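Local coordinates for ZINC phosphodiesterase ELAC protein 1 (Homo sapiens, PDB 3ZWF) that acts as a zinc-dependent endonuclease in tRNA 3' processing and repair, removing a 2',3'-cyclic phosphate from tRNAs cleaved during ribosome-associated quality control, at residues I56-L61 and Y92-L97; H119-T124 and N161-F166; A125-A130 and P183-S188; A175-H180 and G254-G259. One frame throughout, in Å; residues are numbered along the deposited sequence.

Interaction 1: I56-L61 and Y92-L97; sequences IFITHL and YGPVGL. With ZN (zinc ion), chain E.
The Phe57 and Tyr92 rings run side by side, pointing the same way. Their planes are within 9° of parallel but slid apart, centroids 5.2 Å apart, so they barely overlap. Phe57 CE2 comes to 3.6 Å from Tyr92 CD1, and the Ile56 carbonyl O lies at the edge of the Tyr92 ring. Phe57 stacks instead on Phe33, and Glu90 takes the Tyr92 hydroxyl. The backbones pair in parallel, Phe57 opposite Tyr92. Tyr92 N donates to Ile56 O and Ile58 N to Tyr92 O, both at 2.8 Å and nearly straight.

From Ile58 onward the side-chain contact is aliphatic. Leu61 CG meets Pro94 CG at 3.9 Å. Leu97 holds CG anti to its backbone N (chi1 -178°), and from there CD2 meets Ile58 CG1 at 3.8 Å. Ile58 O is buried 3.5 Å from Pro94 CD, with no hydrogen-bond partner in the model.

His60 turns its back on Pro94. Its NE2 binds zinc at 2.3 Å, and ND1 donates in the ring plane to Thr59 OG1, which also bonds Asp34. This is the metal site of the metallo-beta-lactamase fold. Gripped at both nitrogens, the imidazole has its rotation fixed, and Asp34 would probably strengthen His60 as a ligand through Thr59.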
loop_
_atom_site.group_PDB
_atom_site.type_symbol
_atom_site.label_atom_id
_atom_site.label_comp_id
_atom_site.label_asym_id
_atom_site.label_seq_id
_atom_site.Cartn_x
_atom_site.Cartn_y
_atom_site.Cartn_z
ATOM N N ILE A 56 -5.409 11.814 11.132
ATOM C CA ILE A 56 -4.639 10.596 11.032
ATOM C C ILE A 56 -3.381 10.713 11.865
ATOM O O ILE A 56 -2.669 11.731 11.810
ATOM C CB ILE A 56 -4.283 10.304 9.511
ATOM C CG1 ILE A 56 -5.587 10.218 8.706
ATOM C CG2 ILE A 56 -3.484 9.020 9.370
ATOM C CD1 ILE A 56 -5.413 10.116 7.203
ATOM N N PHE A 57 -3.112 9.689 12.653
ATOM C CA PHE A 57 -1.987 9.639 13.553
ATOM C C PHE A 57 -1.149 8.409 13.223
ATOM O O PHE A 57 -1.649 7.291 13.296
ATOM C CB PHE A 57 -2.464 9.565 15.032
ATOM C CG PHE A 57 -3.399 10.682 15.448
ATOM C CD1 PHE A 57 -4.758 10.645 15.171
ATOM C CD2 PHE A 57 -2.895 11.784 16.141
ATOM C CE1 PHE A 57 -5.597 11.665 15.531
ATOM C CE2 PHE A 57 -3.732 12.807 16.503
ATOM C CZ PHE A 57 -5.089 12.756 16.234
ATOM N N ILE A 58 0.137 8.620 12.951
ATOM C CA ILE A 58 1.055 7.509 12.615
ATOM C C ILE A 58 2.079 7.294 13.699
ATOM O O ILE A 58 2.783 8.247 14.104
ATOM C CB ILE A 58 1.792 7.792 11.254
ATOM C CG1 ILE A 58 0.801 8.004 10.107
ATOM C CG2 ILE A 58 2.769 6.657 10.930
ATOM C CD1 ILE A 58 -0.166 6.822 9.800
ATOM N N THR A 59 2.112 6.073 14.249
ATOM C CA THR A 59 2.944 5.771 15.457
ATOM C C THR A 59 4.434 5.673 15.148
ATOM O O THR A 59 5.261 6.074 15.933
ATOM C CB THR A 59 2.546 4.484 16.135
ATOM O OG1 THR A 59 2.636 3.390 15.200
ATOM C CG2 THR A 59 1.101 4.574 16.696
ATOM N N HIS A 60 4.776 5.187 13.938
ATOM C CA HIS A 60 6.160 5.010 13.543
ATOM C C HIS A 60 6.248 4.687 12.069
ATOM O O HIS A 60 5.278 4.181 11.516
ATOM C CB HIS A 60 6.900 3.985 14.381
ATOM C CG HIS A 60 6.465 2.552 14.213
ATOM N ND1 HIS A 60 5.227 2.070 14.617
ATOM C CD2 HIS A 60 7.204 1.468 13.895
ATOM C CE1 HIS A 60 5.193 0.762 14.419
ATOM N NE2 HIS A 60 6.379 0.367 13.984
ATOM N N LEU A 61 7.423 4.947 11.509
ATOM C CA LEU A 61 7.618 4.763 10.068
ATOM C C LEU A 61 8.119 3.363 9.695
ATOM O O LEU A 61 9.131 3.232 8.979
ATOM C CB LEU A 61 8.564 5.865 9.550
ATOM C CG LEU A 61 8.016 7.289 9.689
ATOM C CD1 LEU A 61 8.972 8.357 9.134
ATOM C CD2 LEU A 61 6.645 7.382 8.992
ATOM N N TYR A 92 -0.593 13.555 11.762
ATOM C CA TYR A 92 0.494 13.617 12.736
ATOM C C TYR A 92 1.374 12.399 12.627
ATOM O O TYR A 92 0.866 11.279 12.606
ATOM C CB TYR A 92 -0.106 13.686 14.165
ATOM C CG TYR A 92 -0.953 14.921 14.388
ATOM C CD1 TYR A 92 -2.301 14.934 14.045
ATOM C CD2 TYR A 92 -0.420 16.078 14.993
ATOM C CE1 TYR A 92 -3.078 16.076 14.240
ATOM C CE2 TYR A 92 -1.190 17.204 15.173
ATOM C CZ TYR A 92 -2.521 17.193 14.810
ATOM O OH TYR A 92 -3.270 18.356 15.000
ATOM N N GLY A 93 2.683 12.569 12.541
ATOM C CA GLY A 93 3.574 11.407 12.552
ATOM C C GLY A 93 5.028 11.792 12.616
ATOM O O GLY A 93 5.349 12.983 12.765
ATOM N N PRO A 94 5.916 10.801 12.631
ATOM C CA PRO A 94 7.309 11.111 12.765
ATOM C C PRO A 94 7.894 11.944 11.631
ATOM O O PRO A 94 7.426 11.882 10.515
ATOM C CB PRO A 94 7.983 9.738 12.829
ATOM C CG PRO A 94 6.913 8.787 13.143
ATOM C CD PRO A 94 5.685 9.346 12.572
ATOM N N VAL A 95 8.936 12.701 11.954
ATOM C CA VAL A 95 9.756 13.363 10.936
ATOM C C VAL A 95 10.034 12.403 9.777
ATOM O O VAL A 95 10.508 11.290 9.986
ATOM C CB VAL A 95 11.094 13.882 11.537
ATOM C CG1 VAL A 95 12.068 14.361 10.417
ATOM C CG2 VAL A 95 10.815 14.999 12.492
ATOM N N GLY A 96 9.790 12.889 8.557
ATOM C CA GLY A 96 9.964 12.113 7.330
ATOM C C GLY A 96 8.644 11.860 6.641
ATOM O O GLY A 96 8.588 11.642 5.398
ATOM N N LEU A 97 7.570 11.881 7.416
ATOM C CA LEU A 97 6.251 11.563 6.870
ATOM C C LEU A 97 5.744 12.621 5.872
ATOM O O LEU A 97 5.137 12.293 4.855
ATOM C CB LEU A 97 5.223 11.343 7.997
ATOM C CG LEU A 97 3.826 10.948 7.540
ATOM C CD1 LEU A 97 3.828 9.575 6.860
ATOM C CD2 LEU A 97 2.854 10.886 8.781
HETATM ZN ZN ZN E . 7.418 -1.675 13.842
HETATM O O HOH W 1 6.132 -2.194 12.317
#

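Interaction 2: H119-T124 and N161-F166; sequences HELVPT and NSYLLF
The Tyr163 ring lies against strand 116-121, with Leu121 over one of its faces and the carbonyl of Val122 at its edge. Leu121 CG is 4.2 Å from Tyr163 CD2. The branch atom Leu121 CD2 stands above the ring plane, displaced toward the rim, so the leucine does not sit over the ring centre.

The hydroxyl reaches past this leucine to the next residue. Tyr163 OH donates to Val122 O at 2.8 Å. The donor stands above the carbonyl plane, 39° out of it, and the C=O...OH angle is 130°. Seen from the ring, the same oxygen lies at the edge, near the ring plane. The ring reaches this place with CG anti to its own carbonyl carbon (chi1 -56°).

Leu121 has a second neighbour. Its CD1 meets Leu165 CD2 at 4.0 Å, the two side chains crossing at about a right angle. Leu121 touches both Tyr163 and Leu165 in this way. Phe185 meets the Tyr163 ring edge-to-face, and Ile154 touches both Tyr163 and Leu165.

The two segments share no backbone hydrogen bond. They belong to the two facing sheets of the metallo-beta-lactamase sandwich, and this is part of its apolar interior. The polar end of Tyr163 is satisfied by a carbonyl where strand 116-121 runs into loop. That single hydrogen bond probably fixes where the end of the ring lies in an otherwise apolar contact.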
loop_
_atom_site.group_PDB
_atom_site.type_symbol
_atom_site.label_atom_id
_atom_site.label_comp_id
_atom_site.label_asym_id
_atom_site.label_seq_id
_atom_site.Cartn_x
_atom_site.Cartn_y
_atom_site.Cartn_z
ATOM N N HIS A 119 1.908 17.365 10.504
ATOM C CA HIS A 119 2.649 17.863 11.686
ATOM C C HIS A 119 3.599 16.777 12.113
ATOM O O HIS A 119 3.154 15.602 12.303
ATOM C CB HIS A 119 1.690 18.182 12.783
ATOM C CG HIS A 119 0.702 19.233 12.417
ATOM N ND1 HIS A 119 1.088 20.464 11.925
ATOM C CD2 HIS A 119 -0.650 19.264 12.486
ATOM C CE1 HIS A 119 0.019 21.212 11.728
ATOM N NE2 HIS A 119 -1.050 20.495 12.026
ATOM N N GLU A 120 4.891 17.090 12.130
ATOM C CA GLU A 120 5.909 16.096 12.408
ATOM C C GLU A 120 6.398 16.101 13.845
ATOM O O GLU A 120 6.778 17.144 14.344
ATOM C CB GLU A 120 7.094 16.251 11.484
ATOM C CG GLU A 120 6.737 15.931 10.035
ATOM C CD GLU A 120 7.930 15.917 9.094
ATOM O OE1 GLU A 120 8.889 16.665 9.272
ATOM O OE2 GLU A 120 7.882 15.102 8.121
ATOM N N LEU A 121 6.440 14.907 14.431
ATOM C CA LEU A 121 7.017 14.683 15.757
ATOM C C LEU A 121 8.489 14.362 15.677
ATOM O O LEU A 121 8.901 13.492 14.910
ATOM C CB LEU A 121 6.314 13.509 16.438
ATOM C CG LEU A 121 4.937 13.829 17.029
ATOM C CD1 LEU A 121 3.894 14.149 16.009
ATOM C CD2 LEU A 121 4.495 12.532 17.791
ATOM N N VAL A 122 9.295 15.083 16.442
ATOM C CA VAL A 122 10.753 14.909 16.426
ATOM C C VAL A 122 11.118 13.912 17.524
ATOM O O VAL A 122 11.011 14.232 18.760
ATOM C CB VAL A 122 11.537 16.249 16.646
ATOM C CG1 VAL A 122 13.043 15.990 16.707
ATOM C CG2 VAL A 122 11.209 17.218 15.528
ATOM N N PRO A 123 11.560 12.722 17.124
ATOM C CA PRO A 123 11.954 11.739 18.114
ATOM C C PRO A 123 13.301 12.045 18.785
ATOM O O PRO A 123 14.069 12.908 18.339
ATOM C CB PRO A 123 12.039 10.463 17.306
ATOM C CG PRO A 123 12.414 10.936 15.952
ATOM C CD PRO A 123 11.789 12.243 15.748
ATOM N N THR A 124 13.564 11.328 19.868
ATOM C CA THR A 124 14.863 11.390 20.525
ATOM C C THR A 124 15.608 10.088 20.215
ATOM O O THR A 124 14.994 9.043 19.974
ATOM C CB THR A 124 14.778 11.686 22.012
ATOM O OG1 THR A 124 14.101 10.622 22.687
ATOM C CG2 THR A 124 14.061 13.016 22.233
ATOM N N ASN A 161 7.567 15.849 29.218
ATOM C CA ASN A 161 8.006 14.612 28.541
ATOM C C ASN A 161 6.956 14.083 27.546
ATOM O O ASN A 161 6.791 12.876 27.377
ATOM C CB ASN A 161 8.399 13.540 29.579
ATOM C CG ASN A 161 9.863 13.153 29.493
ATOM O OD1 ASN A 161 10.194 11.966 29.391
ATOM N ND2 ASN A 161 10.755 14.155 29.524
ATOM N N SER A 162 6.279 15.014 26.885
ATOM C CA SER A 162 5.249 14.696 25.888
ATOM C C SER A 162 5.240 15.716 24.765
ATOM O O SER A 162 5.893 16.757 24.855
ATOM C CB SER A 162 3.863 14.631 26.549
ATOM O OG SER A 162 3.456 15.914 26.976
ATOM N N TYR A 163 4.490 15.398 23.717
ATOM C CA TYR A 163 4.299 16.274 22.570
ATOM C C TYR A 163 2.847 16.713 22.566
ATOM O O TYR A 163 1.944 15.856 22.555
ATOM C CB TYR A 163 4.556 15.540 21.247
ATOM C CG TYR A 163 5.911 14.882 21.118
ATOM C CD1 TYR A 163 6.163 13.657 21.716
ATOM C CD2 TYR A 163 6.935 15.448 20.358
ATOM C CE1 TYR A 163 7.402 13.043 21.596
ATOM C CE2 TYR A 163 8.184 14.838 20.267
ATOM C CZ TYR A 163 8.394 13.638 20.882
ATOM O OH TYR A 163 9.608 13.025 20.797
ATOM N N LEU A 164 2.609 18.025 22.520
ATOM C CA LEU A 164 1.237 18.539 22.442
ATOM C C LEU A 164 0.805 18.542 20.996
ATOM O O LEU A 164 1.409 19.207 20.162
ATOM C CB LEU A 164 1.100 19.949 23.044
ATOM C CG LEU A 164 -0.338 20.501 23.087
ATOM C CD1 LEU A 164 -1.304 19.546 23.827
ATOM C CD2 LEU A 164 -0.356 21.895 23.700
ATOM N N LEU A 165 -0.206 17.735 20.675
ATOM C CA LEU A 165 -0.698 17.689 19.297
ATOM C C LEU A 165 -1.762 18.786 19.122
ATOM O O LEU A 165 -1.623 19.671 18.267
ATOM C CB LEU A 165 -1.173 16.302 18.926
ATOM C CG LEU A 165 -0.109 15.208 19.116
ATOM C CD1 LEU A 165 -0.516 13.858 18.412
ATOM C CD2 LEU A 165 1.310 15.675 18.638
ATOM N N PHE A 166 -2.788 18.754 19.967
ATOM C CA PHE A 166 -3.782 19.837 20.018
ATOM C C PHE A 166 -4.571 19.806 21.302
ATOM O O PHE A 166 -4.656 18.778 21.966
ATOM C CB PHE A 166 -4.709 19.844 18.796
ATOM C CG PHE A 166 -5.411 18.543 18.542
ATOM C CD1 PHE A 166 -4.839 17.572 17.773
ATOM C CD2 PHE A 166 -6.668 18.289 19.122
ATOM C CE1 PHE A 166 -5.498 16.370 17.524
ATOM C CE2 PHE A 166 -7.325 17.103 18.908
ATOM C CZ PHE A 166 -6.746 16.124 18.109
#

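Interaction 3: A125-A130 and P183-S188; sequences ADQCPA and PSFGFS
Apolar contacts join Gln127 and Cys128 to the ring of Pro183. Gln127 CB lies 3.8 Å from Pro183 CB, the two side chains crossing at about a right angle. Cys128 SG approaches the other end of the pyrrolidine ring, 3.9 Å from Pro183 CD. It gets there with SG set between its backbone N and carbonyl carbon (chi1 63°).

The amide of Gln127 makes the polar approach. The chain is extended past CG and brings NE2 to 2.8 Å from Ser184 O, but the angle is too poor for a hydrogen bond. NE2 instead donates to Leu178 O, and OE1 accepts from Thr124 N. The amide is thus held at both ends by backbone groups, which fixes its flip.

The amide and ring contact is of a third kind. Gln127 NE2 sits over one face of Phe185, 3.9 Å above the plane and offset toward the rim. The amide and ring planes are 75° apart, so the groups do not stack.

Ser184 lies beside the zinc site, its hydroxyl bonded to Asp251 O and its side chain against His60. The arrangement packs the loop after strand 116-121 onto Pro183 and strand 184-191, next to the dizinc site of the metallo-beta-lactamase fold.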
loop_
_atom_site.group_PDB
_atom_site.type_symbol
_atom_site.label_atom_id
_atom_site.label_comp_id
_atom_site.label_asym_id
_atom_site.label_seq_id
_atom_site.Cartn_x
_atom_site.Cartn_y
_atom_site.Cartn_z
ATOM N N ALA A 125 16.936 10.184 20.264
ATOM C CA ALA A 125 17.837 9.089 19.859
ATOM C C ALA A 125 17.690 7.858 20.773
ATOM O O ALA A 125 17.904 6.721 20.342
ATOM C CB ALA A 125 19.302 9.593 19.867
ATOM N N ASP A 126 17.286 8.083 22.027
ATOM C CA ASP A 126 17.140 6.977 22.990
ATOM C C ASP A 126 15.814 6.199 22.851
ATOM O O ASP A 126 15.484 5.395 23.685
ATOM C CB ASP A 126 17.376 7.424 24.451
ATOM C CG ASP A 126 16.373 8.474 24.946
ATOM O OD1 ASP A 126 15.633 9.058 24.145
ATOM O OD2 ASP A 126 16.342 8.748 26.171
ATOM N N GLN A 127 15.092 6.439 21.758
ATOM C CA GLN A 127 13.883 5.702 21.440
ATOM C C GLN A 127 14.189 4.462 20.616
ATOM O O GLN A 127 13.288 3.734 20.277
ATOM C CB GLN A 127 12.918 6.557 20.636
ATOM C CG GLN A 127 12.247 7.632 21.483
ATOM C CD GLN A 127 11.152 8.353 20.716
ATOM O OE1 GLN A 127 11.341 9.481 20.275
ATOM N NE2 GLN A 127 9.992 7.682 20.536
ATOM N N CYS A 128 15.449 4.267 20.254
ATOM C CA CYS A 128 15.808 3.066 19.516
ATOM C C CYS A 128 17.257 2.696 19.789
ATOM O O CYS A 128 17.972 3.457 20.412
ATOM C CB CYS A 128 15.530 3.272 18.028
ATOM S SG CYS A 128 16.477 4.560 17.278
ATOM N N PRO A 129 17.699 1.513 19.330
ATOM C CA PRO A 129 19.030 1.078 19.744
ATOM C C PRO A 129 20.151 1.925 19.160
ATOM O O PRO A 129 19.978 2.563 18.121
ATOM C CB PRO A 129 19.108 -0.369 19.221
ATOM C CG PRO A 129 17.702 -0.791 19.111
ATOM C CD PRO A 129 16.973 0.428 18.658
ATOM N N ALA A 130 21.282 1.936 19.862
ATOM C CA ALA A 130 22.467 2.653 19.427
ATOM C C ALA A 130 23.226 1.787 18.433
ATOM O O ALA A 130 22.732 1.509 17.338
ATOM C CB ALA A 130 23.349 2.990 20.622
ATOM N N PRO A 183 12.231 4.865 16.159
ATOM C CA PRO A 183 11.408 5.548 17.149
ATOM C C PRO A 183 9.910 5.384 16.906
ATOM O O PRO A 183 9.436 5.420 15.757
ATOM C CB PRO A 183 11.827 6.998 17.014
ATOM C CG PRO A 183 13.263 6.918 16.476
ATOM C CD PRO A 183 13.194 5.772 15.536
ATOM N N SER A 184 9.185 5.194 17.994
ATOM C CA SER A 184 7.780 4.935 17.940
ATOM C C SER A 184 7.072 5.734 19.034
ATOM O O SER A 184 7.685 6.103 20.045
ATOM C CB SER A 184 7.541 3.419 18.075
ATOM O OG SER A 184 6.159 3.065 18.060
ATOM N N PHE A 185 5.799 6.029 18.778
ATOM C CA PHE A 185 5.006 6.920 19.616
ATOM C C PHE A 185 3.714 6.271 20.045
ATOM O O PHE A 185 3.134 5.441 19.358
ATOM C CB PHE A 185 4.698 8.252 18.910
ATOM C CG PHE A 185 5.935 9.027 18.533
ATOM C CD1 PHE A 185 6.608 9.835 19.465
ATOM C CD2 PHE A 185 6.430 8.934 17.252
ATOM C CE1 PHE A 185 7.740 10.516 19.108
ATOM C CE2 PHE A 185 7.545 9.614 16.913
ATOM C CZ PHE A 185 8.209 10.405 17.833
ATOM N N GLY A 186 3.294 6.659 21.244
ATOM C CA GLY A 186 1.948 6.443 21.702
ATOM C C GLY A 186 1.165 7.749 21.747
ATOM O O GLY A 186 1.742 8.869 21.807
ATOM N N PHE A 187 -0.145 7.620 21.689
ATOM C CA PHE A 187 -1.045 8.751 21.658
ATOM C C PHE A 187 -2.052 8.622 22.773
ATOM O O PHE A 187 -2.608 7.537 23.012
ATOM C CB PHE A 187 -1.770 8.861 20.329
ATOM C CG PHE A 187 -0.840 9.028 19.151
ATOM C CD1 PHE A 187 -0.272 10.245 18.871
ATOM C CD2 PHE A 187 -0.528 7.937 18.353
ATOM C CE1 PHE A 187 0.599 10.408 17.804
ATOM C CE2 PHE A 187 0.349 8.088 17.286
ATOM C CZ PHE A 187 0.913 9.333 17.004
ATOM N N SER A 188 -2.241 9.748 23.471
ATOM C CA SER A 188 -3.229 9.870 24.505
ATOM C C SER A 188 -4.344 10.810 24.054
ATOM O O SER A 188 -4.085 11.973 23.717
ATOM C CB SER A 188 -2.581 10.478 25.751
ATOM O OG SER A 188 -3.559 10.708 26.748
#

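Interaction 4: A175-H180 and G254-G259; sequences AFRLFH and GVVGDG. With ZN (zinc ion), chain E.
Val256 and Arg177 make the central contact. Val256 N donates to Arg177 O at 3.1 Å, almost straight at the hydrogen but from above the carbonyl plane. Val256 CG1 lies over one face of the Arg177 guanidinium, 4.0 Å from NH1 and offset toward the rim. Phe179 N donates to Gly254 O at 2.9 Å, again from above the carbonyl plane. Between these bonds Leu178 and Val255 form an antiparallel non-hydrogen-bonded pair. Leu178 CD2 touches Val255 CG2 at 3.8 Å, while Val255 CG1 packs against Arg177 O at 3.6 Å.

A water forms the next layer. It donates to both Arg177 O and Val256 O, at 2.7 and 2.6 Å from the respective oxygens.

Further out, the Arg177 chain is bent at chi3 (-65°), and NH1 bonds Thr124 OG1. NH1 also has a long, weak ion pair with Asp126. Leu178 also packs on Leu249 and Ser184, in the body of the sheet.

His180, in the loop that follows, binds zinc through NE2 at 2.3 Å, and its ND1 bonds Gly288 O. The short, weakly bonded strand 254-255 pairs with the strand that leads to this zinc ligand. Arg177 O thus holds two donors, Val256 N and the water, and the water bridges it to Val256 O, so the two backbones are joined here both directly and through solvent.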
loop_
_atom_site.group_PDB
_atom_site.type_symbol
_atom_site.label_atom_id
_atom_site.label_comp_id
_atom_site.label_asym_id
_atom_site.label_seq_id
_atom_site.Cartn_x
_atom_site.Cartn_y
_atom_site.Cartn_z
ATOM N N ALA A 175 1.226 13.092 22.337
ATOM C CA ALA A 175 2.028 11.905 22.025
ATOM C C ALA A 175 3.118 11.750 23.091
ATOM O O ALA A 175 3.513 12.702 23.775
ATOM C CB ALA A 175 2.639 11.987 20.645
ATOM N N PHE A 176 3.595 10.529 23.221
ATOM C CA PHE A 176 4.714 10.221 24.099
ATOM C C PHE A 176 5.618 9.170 23.451
ATOM O O PHE A 176 5.218 8.468 22.522
ATOM C CB PHE A 176 4.249 9.776 25.498
ATOM C CG PHE A 176 3.252 8.622 25.504
ATOM C CD1 PHE A 176 1.905 8.830 25.290
ATOM C CD2 PHE A 176 3.689 7.320 25.706
ATOM C CE1 PHE A 176 1.030 7.783 25.273
ATOM C CE2 PHE A 176 2.801 6.239 25.732
ATOM C CZ PHE A 176 1.454 6.473 25.512
ATOM N N ARG A 177 6.833 9.080 23.969
ATOM C CA ARG A 177 7.889 8.302 23.348
ATOM C C ARG A 177 7.867 6.857 23.827
ATOM O O ARG A 177 7.754 6.580 25.051
ATOM C CB ARG A 177 9.257 8.889 23.649
ATOM C CG ARG A 177 9.448 10.316 23.115
ATOM C CD ARG A 177 10.769 10.889 23.598
ATOM N NE ARG A 177 10.747 11.038 25.039
ATOM C CZ ARG A 177 11.815 11.124 25.819
ATOM N NH1 ARG A 177 13.040 11.090 25.309
ATOM N NH2 ARG A 177 11.654 11.249 27.131
ATOM N N LEU A 178 7.995 5.984 22.835
ATOM C CA LEU A 178 8.174 4.549 23.017
ATOM C C LEU A 178 9.522 4.087 22.496
ATOM O O LEU A 178 10.180 4.812 21.754
ATOM C CB LEU A 178 7.061 3.757 22.292
ATOM C CG LEU A 178 5.631 4.188 22.605
ATOM C CD1 LEU A 178 4.590 3.361 21.852
ATOM C CD2 LEU A 178 5.341 4.017 24.110
ATOM N N PHE A 179 9.959 2.915 22.938
ATOM C CA PHE A 179 11.200 2.305 22.482
ATOM C C PHE A 179 10.867 1.196 21.492
ATOM O O PHE A 179 10.107 0.289 21.813
ATOM C CB PHE A 179 11.996 1.710 23.626
ATOM C CG PHE A 179 13.391 1.349 23.240
ATOM C CD1 PHE A 179 13.685 0.096 22.701
ATOM C CD2 PHE A 179 14.427 2.296 23.358
ATOM C CE1 PHE A 179 14.986 -0.206 22.277
ATOM C CE2 PHE A 179 15.744 1.984 22.959
ATOM C CZ PHE A 179 16.009 0.722 22.406
ATOM N N HIS A 180 11.448 1.275 20.295
ATOM C CA HIS A 180 11.225 0.283 19.274
ATOM C C HIS A 180 12.501 0.185 18.418
ATOM O O HIS A 180 13.502 0.857 18.705
ATOM C CB HIS A 180 9.952 0.661 18.509
ATOM C CG HIS A 180 9.496 -0.343 17.476
ATOM N ND1 HIS A 180 9.361 -1.700 17.719
ATOM C CD2 HIS A 180 9.105 -0.151 16.193
ATOM C CE1 HIS A 180 8.944 -2.298 16.604
ATOM N NE2 HIS A 180 8.768 -1.379 15.673
ATOM N N GLY A 254 8.889 -1.121 25.273
ATOM C CA GLY A 254 8.812 -0.326 26.496
ATOM C C GLY A 254 8.557 1.150 26.204
ATOM O O GLY A 254 8.486 1.579 25.045
ATOM N N VAL A 255 8.409 1.918 27.280
ATOM C CA VAL A 255 8.134 3.346 27.204
ATOM C C VAL A 255 9.402 4.050 27.650
ATOM O O VAL A 255 10.080 3.570 28.561
ATOM C CB VAL A 255 6.941 3.735 28.164
ATOM C CG1 VAL A 255 6.700 5.249 28.184
ATOM C CG2 VAL A 255 5.685 2.977 27.785
ATOM N N VAL A 256 9.703 5.207 27.056
ATOM C CA VAL A 256 10.923 5.903 27.350
ATOM C C VAL A 256 10.605 6.942 28.411
ATOM O O VAL A 256 9.852 7.886 28.155
ATOM C CB VAL A 256 11.526 6.617 26.152
ATOM C CG1 VAL A 256 12.829 7.300 26.548
ATOM C CG2 VAL A 256 11.749 5.660 25.081
ATOM N N GLY A 257 11.154 6.714 29.594
ATOM C CA GLY A 257 10.953 7.604 30.743
ATOM C C GLY A 257 9.519 7.598 31.235
ATOM O O GLY A 257 8.776 6.651 30.982
ATOM N N ASP A 258 9.133 8.692 31.910
ATOM C CA ASP A 258 7.844 8.769 32.653
ATOM C C ASP A 258 6.692 9.536 31.940
ATOM O O ASP A 258 5.536 9.484 32.363
ATOM C CB ASP A 258 8.060 9.342 34.067
ATOM N N GLY A 259 6.983 10.182 30.812
ATOM C CA GLY A 259 5.910 10.840 30.030
ATOM C C GLY A 259 4.711 9.944 29.719
ATOM O O GLY A 259 3.549 10.376 29.747
HETATM ZN ZN ZN E . 7.418 -1.675 13.842
HETATM O O HOH W 2 7.465 8.307 27.161
HETATM O O HOH W 1 6.132 -2.194 12.317
#

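How the interactions relate
From the N terminus, interaction 1 comes first. It closes a loop of 30 residues, 11 of them helical, between parallel strands 53-57 and 89-94. Interaction 2 follows in series and links strand 116-121, next to 89-94 in the first sheet, to strand 163-167 in the second. Interaction 3 crosses it, since 125-130 lies between the segments of interaction 2. It ties the loop after 116-121 to strand 184-191. Interaction 4 is in series after interaction 2 but crosses interaction 3, and adds strand 254-255 to strand 171-179. Strand 171-179 also pairs with 163-167 and 184-191. Interactions 1 and 4 meet at the same zinc through His60 and His180.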